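Local coordinates for putative acyl-CoA dehydrogenase (Burkholderia xenovorans, PDB 5JSC), which is a putative member of the acyl-CoA dehydrogenase family, a flavoprotein of the three-domain fold that binds flavin-adenine dinucleotide, at residues C[110-115]-C[139-144]; C[114-119]-C[130-135]. One frame throughout, in Å; residues are numbered along the deposited sequence.

Contact 1 (C[110-115]-C[139-144]). With FAD (flavin-adenine dinucleotide), chain M.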
# COMPACT_ATOMS: atom_id res chain seq x y z
N ALA C 110 -21.65 23.55 1.37
CA ALA C 110 -20.98 23.07 2.57
C ALA C 110 -20.83 24.18 3.60
O ALA C 110 -21.07 23.97 4.80
CB ALA C 110 -19.62 22.50 2.21
N MET C 111 -20.40 25.36 3.16
CA MET C 111 -20.11 26.42 4.12
C MET C 111 -21.36 27.04 4.71
O MET C 111 -21.30 27.57 5.82
CB MET C 111 -19.24 27.50 3.48
CG MET C 111 -17.82 27.03 3.20
SD MET C 111 -17.04 26.23 4.62
CE MET C 111 -17.30 27.46 5.91
N GLN C 112 -22.50 26.98 4.00
CA GLN C 112 -23.74 27.40 4.63
C GLN C 112 -24.11 26.47 5.79
O GLN C 112 -24.75 26.91 6.74
CB GLN C 112 -24.86 27.44 3.60
CG GLN C 112 -24.65 28.48 2.51
CD GLN C 112 -24.51 29.88 3.08
OE1 GLN C 112 -23.40 30.39 3.20
NE2 GLN C 112 -25.64 30.51 3.42
N GLY C 113 -23.71 25.20 5.72
CA GLY C 113 -23.87 24.29 6.83
C GLY C 113 -22.83 24.50 7.92
O GLY C 113 -23.18 24.85 9.05
N LEU C 114 -21.55 24.31 7.59
CA LEU C 114 -20.51 24.40 8.61
C LEU C 114 -20.49 25.77 9.28
O LEU C 114 -20.34 25.87 10.51
CB LEU C 114 -19.14 24.09 7.98
CG LEU C 114 -17.94 24.21 8.93
CD1 LEU C 114 -18.01 23.17 10.03
CD2 LEU C 114 -16.64 24.09 8.14
N GLY C 115 -20.65 26.84 8.49
CA GLY C 115 -20.60 28.19 9.03
C GLY C 115 -21.76 28.55 9.92
O GLY C 115 -21.63 29.45 10.75
N THR C 139 -29.36 34.33 1.55
CA THR C 139 -29.14 35.77 1.56
C THR C 139 -28.11 36.21 2.60
O THR C 139 -27.84 37.41 2.71
CB THR C 139 -30.46 36.52 1.79
OG1 THR C 139 -31.00 36.19 3.07
CG2 THR C 139 -31.47 36.17 0.69
N ALA C 140 -27.53 35.27 3.35
CA ALA C 140 -26.38 35.55 4.20
C ALA C 140 -25.38 34.42 4.02
O ALA C 140 -25.74 33.25 4.13
CB ALA C 140 -26.76 35.66 5.68
N ILE C 141 -24.12 34.79 3.76
CA ILE C 141 -23.05 33.82 3.56
C ILE C 141 -22.35 33.59 4.90
O ILE C 141 -21.91 34.54 5.56
CB ILE C 141 -22.06 34.33 2.49
CG1 ILE C 141 -22.79 34.48 1.15
CG2 ILE C 141 -20.87 33.39 2.37
CD1 ILE C 141 -21.93 35.06 0.04
N ALA C 142 -22.24 32.32 5.30
CA ALA C 142 -21.72 31.93 6.60
C ALA C 142 -20.24 31.55 6.52
O ALA C 142 -19.72 31.22 5.45
CB ALA C 142 -22.52 30.75 7.17
N ALA C 143 -19.58 31.58 7.68
CA ALA C 143 -18.18 31.17 7.78
C ALA C 143 -17.89 30.70 9.19
O ALA C 143 -18.54 31.11 10.15
CB ALA C 143 -17.24 32.32 7.38
N PHE C 144 -16.87 29.84 9.30
CA PHE C 144 -16.50 29.11 10.51
C PHE C 144 -15.03 29.40 10.76
O PHE C 144 -14.17 28.92 10.01
CB PHE C 144 -16.75 27.62 10.28
CG PHE C 144 -16.45 26.72 11.46
CD1 PHE C 144 -17.39 26.54 12.47
CD2 PHE C 144 -15.28 25.97 11.50
CE1 PHE C 144 -17.14 25.68 13.52
CE2 PHE C 144 -15.03 25.09 12.55
CZ PHE C 144 -15.96 24.95 13.56
PA FAD M . -0.91 21.65 11.41
O1A FAD M . -1.83 21.74 12.58
O2A FAD M . 0.44 22.35 11.53
O5B FAD M . -0.71 20.12 11.07
C5B FAD M . 0.23 19.74 10.05
C4B FAD M . 0.06 18.25 9.86
O4B FAD M . 0.46 17.58 11.07
C3B FAD M . -1.37 17.78 9.66
O3B FAD M . -1.85 17.98 8.32
C2B FAD M . -1.27 16.30 10.05
O2B FAD M . -0.79 15.53 8.95
C1B FAD M . -0.21 16.34 11.16
N9A FAD M . -0.71 16.20 12.52
C8A FAD M . -1.61 17.01 13.16
N7A FAD M . -1.82 16.70 14.42
C5A FAD M . -0.99 15.60 14.62
C6A FAD M . -0.73 14.81 15.76
N6A FAD M . -1.32 14.99 16.94
N1A FAD M . 0.15 13.79 15.63
C2A FAD M . 0.73 13.59 14.43
N3A FAD M . 0.56 14.27 13.30
C4A FAD M . -0.31 15.28 13.46
N1 FAD M . -10.10 26.30 9.04
C2 FAD M . -11.13 27.00 9.60
O2 FAD M . -11.12 27.33 10.80
N3 FAD M . -12.21 27.35 8.83
C4 FAD M . -12.37 27.07 7.49
O4 FAD M . -13.34 27.52 6.87
C4X FAD M . -11.30 26.32 6.91
N5 FAD M . -11.35 26.07 5.63
C5X FAD M . -10.23 25.52 5.03
C6 FAD M . -10.21 25.40 3.64
C7 FAD M . -9.07 24.95 2.97
C7M FAD M . -9.08 24.88 1.47
C8 FAD M . -7.93 24.60 3.72
C8M FAD M . -6.67 24.11 3.04
C9 FAD M . -7.96 24.70 5.11
C9A FAD M . -9.09 25.17 5.76
N10 FAD M . -9.11 25.38 7.16
C10 FAD M . -10.19 25.98 7.76
C1' FAD M . -7.91 25.09 7.94
C2' FAD M . -7.72 23.61 8.24
O2' FAD M . -8.69 23.15 9.18
C3' FAD M . -6.32 23.38 8.81
O3' FAD M . -5.42 23.64 7.74
C4' FAD M . -6.09 21.97 9.36
O4' FAD M . -6.82 21.82 10.58
C5' FAD M . -4.62 21.69 9.59
O5' FAD M . -4.11 22.71 10.48
P FAD M . -2.71 23.40 10.04
O1P FAD M . -2.76 23.88 8.63
O2P FAD M . -2.35 24.45 11.05
O3P FAD M . -1.64 22.22 10.12

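Contact 2 (C[114-119]-C[130-135])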
# COMPACT_ATOMS: atom_id res chain seq x y z
N LEU C 114 -21.55 24.31 7.59
CA LEU C 114 -20.51 24.40 8.61
C LEU C 114 -20.49 25.77 9.28
O LEU C 114 -20.34 25.87 10.51
CB LEU C 114 -19.14 24.09 7.98
CG LEU C 114 -17.94 24.21 8.93
CD1 LEU C 114 -18.01 23.17 10.03
CD2 LEU C 114 -16.64 24.09 8.14
N GLY C 115 -20.65 26.84 8.49
CA GLY C 115 -20.60 28.19 9.03
C GLY C 115 -21.76 28.55 9.92
O GLY C 115 -21.63 29.45 10.75
N SER C 116 -22.91 27.88 9.77
CA SER C 116 -24.04 28.16 10.64
C SER C 116 -24.29 27.08 11.68
O SER C 116 -25.13 27.28 12.56
CB SER C 116 -25.33 28.34 9.81
OG SER C 116 -25.74 27.12 9.20
N GLY C 117 -23.57 25.95 11.62
CA GLY C 117 -23.91 24.83 12.48
C GLY C 117 -23.81 25.15 13.96
O GLY C 117 -24.61 24.66 14.76
N ALA C 118 -22.82 25.96 14.34
CA ALA C 118 -22.70 26.30 15.76
C ALA C 118 -23.89 27.12 16.23
O ALA C 118 -24.23 27.08 17.42
CB ALA C 118 -21.38 27.05 16.01
N ILE C 119 -24.55 27.85 15.32
CA ILE C 119 -25.75 28.60 15.68
C ILE C 119 -26.94 27.67 15.79
O ILE C 119 -27.75 27.78 16.72
CB ILE C 119 -26.00 29.73 14.65
CG1 ILE C 119 -24.77 30.65 14.55
CG2 ILE C 119 -27.24 30.55 15.02
CD1 ILE C 119 -24.88 31.71 13.46
N ARG C 130 -31.98 35.73 13.96
CA ARG C 130 -31.27 36.74 13.18
C ARG C 130 -30.48 36.11 12.04
O ARG C 130 -30.40 36.69 10.96
CB ARG C 130 -30.36 37.56 14.09
CG ARG C 130 -29.43 38.52 13.34
CD ARG C 130 -28.67 39.43 14.30
NE ARG C 130 -27.60 40.17 13.65
CZ ARG C 130 -27.76 41.28 12.94
NH1 ARG C 130 -28.97 41.80 12.77
NH2 ARG C 130 -26.71 41.88 12.38
N TYR C 131 -29.89 34.94 12.26
CA TYR C 131 -28.93 34.41 11.29
C TYR C 131 -29.45 33.24 10.47
O TYR C 131 -29.18 33.18 9.28
CB TYR C 131 -27.63 33.99 12.00
CG TYR C 131 -26.93 35.20 12.57
CD1 TYR C 131 -26.18 36.03 11.75
CD2 TYR C 131 -27.06 35.55 13.91
CE1 TYR C 131 -25.56 37.17 12.25
CE2 TYR C 131 -26.44 36.67 14.42
CZ TYR C 131 -25.70 37.48 13.59
OH TYR C 131 -25.08 38.60 14.09
N LEU C 132 -30.19 32.30 11.07
CA LEU C 132 -30.46 31.06 10.36
C LEU C 132 -31.40 31.21 9.17
O LEU C 132 -31.18 30.55 8.14
CB LEU C 132 -30.98 29.99 11.31
CG LEU C 132 -29.93 29.55 12.34
CD1 LEU C 132 -30.49 28.43 13.21
CD2 LEU C 132 -28.60 29.09 11.67
N PRO C 133 -32.46 32.03 9.23
CA PRO C 133 -33.32 32.14 8.04
C PRO C 133 -32.58 32.66 6.82
O PRO C 133 -32.86 32.22 5.70
CB PRO C 133 -34.43 33.10 8.49
CG PRO C 133 -34.50 32.88 9.95
CD PRO C 133 -33.07 32.73 10.38
N ARG C 134 -31.65 33.60 7.01
CA ARG C 134 -30.89 34.15 5.89
C ARG C 134 -29.85 33.16 5.39
O ARG C 134 -29.56 33.12 4.19
CB ARG C 134 -30.22 35.46 6.29
N VAL C 135 -29.26 32.36 6.28
CA VAL C 135 -28.40 31.26 5.83
C VAL C 135 -29.21 30.30 4.97
O VAL C 135 -28.79 29.91 3.87
CB VAL C 135 -27.77 30.54 7.03
CG1 VAL C 135 -27.11 29.22 6.59
CG2 VAL C 135 -26.74 31.44 7.74

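Contact 1 (C[110-115]-C[139-144])
G115 of helix 103-122 and A143 of the chain leading into strand 144-145 come together at a CA-CA distance of 4.0 Å, and the glycine, having no side chain, lets the two backbones lie this close. A142 CB packs against the bare glycine backbone, 3.6 Å from G115 C. Upstream, the Q112 amide grips the extended chain with both ends: A142 N donates to Q112 OE1 at 3.1 Å, and Q112 NE2 donates to A140 O at 2.8 Å, with that oxygen nearly in the amide plane. Both bonds are nearly straight (168° and 166°). V135 O also accepts from NE2, which helps fix the flip of the amide. Downstream, F144 has CG anti to its backbone N (chi1 -178°), which lays the ring against L114; L114 CD1 stands over the ring centre, 4.0 Å from the centroid, a CH-pi contact. M111 packs its CE at 4.4 Å from F144 CB. F144 O accepts from FAD N3 at 2.8 Å in a nearly linear bond. The buried amide thus satisfies backbone groups on the approach to F144, whose flavin-bound carbonyl is probably positioned in part by this packing.

Contact 2 (C[114-119]-C[130-135])
S116 CB meets L132 CD2 at 3.8 Å, and S116 OG lies 3.6 Å from V135 CG1, so one small side chain on helix 103-122 faces two branched ones on helix 125-136. One turn further along, I119 completes the first shell with two branches. Its CG2 is 3.9 Å from L132 CD2, the two side chains sliding past each other in opposite directions, while its CD1 reaches Y131 CB, also at 3.9 Å, and crosses that side chain at about a right angle. The extended outer torsion of I119 (chi2 174°) carries CD1 out to the tyrosine. No hydrogen bond spans the two segments, whose axes approach to 10.0 Å with N-to-C directions 147° apart, a roughly antiparallel pairing.

The polar groups find their partners outside the helix pair's apolar contacts: S116 OG, though it touches V135, is hydrogen-bonded to Q112 O on its own helix, tying it to the preceding turn. Y131 OH accepts from R130 NE at 3.0 Å, in the guanidinium plane, and is also bonded to D208 and Q242; R130 NH2 forms a salt bridge with D208. The Y131 ring meets F186 edge-to-face, joining the pair to strand 186-192. The helical hairpin of the N-terminal domain is therefore packed by aliphatic side chains, while the tyrosine's polar end is held by the adjacent R130 and by D208 and Q242 outside the two segments.

Overall arrangement
Both contacts are buried and use helix 103-122, with centres about 7 Å apart; their segments overlap at L114 and G115, which take part only in contact 1. Chemically they differ: contact 1 combines amide-to-backbone hydrogen bonds with aromatic packing beside FAD, whereas contact 2 is carried by apolar side chains between two helices. Contact 1 is nearer the middle of the chain, its centre about 10 Å from the chain centre against 15 Å for contact 2. The second partners follow one another in sequence, and a probable hydrogen bond from T139 N to R134 O, 2.9 Å, joins them where helix 125-136 gives way to 139-144. Helix 103-122 packs against a neighbouring helix and the flavin-binding chain that follows it.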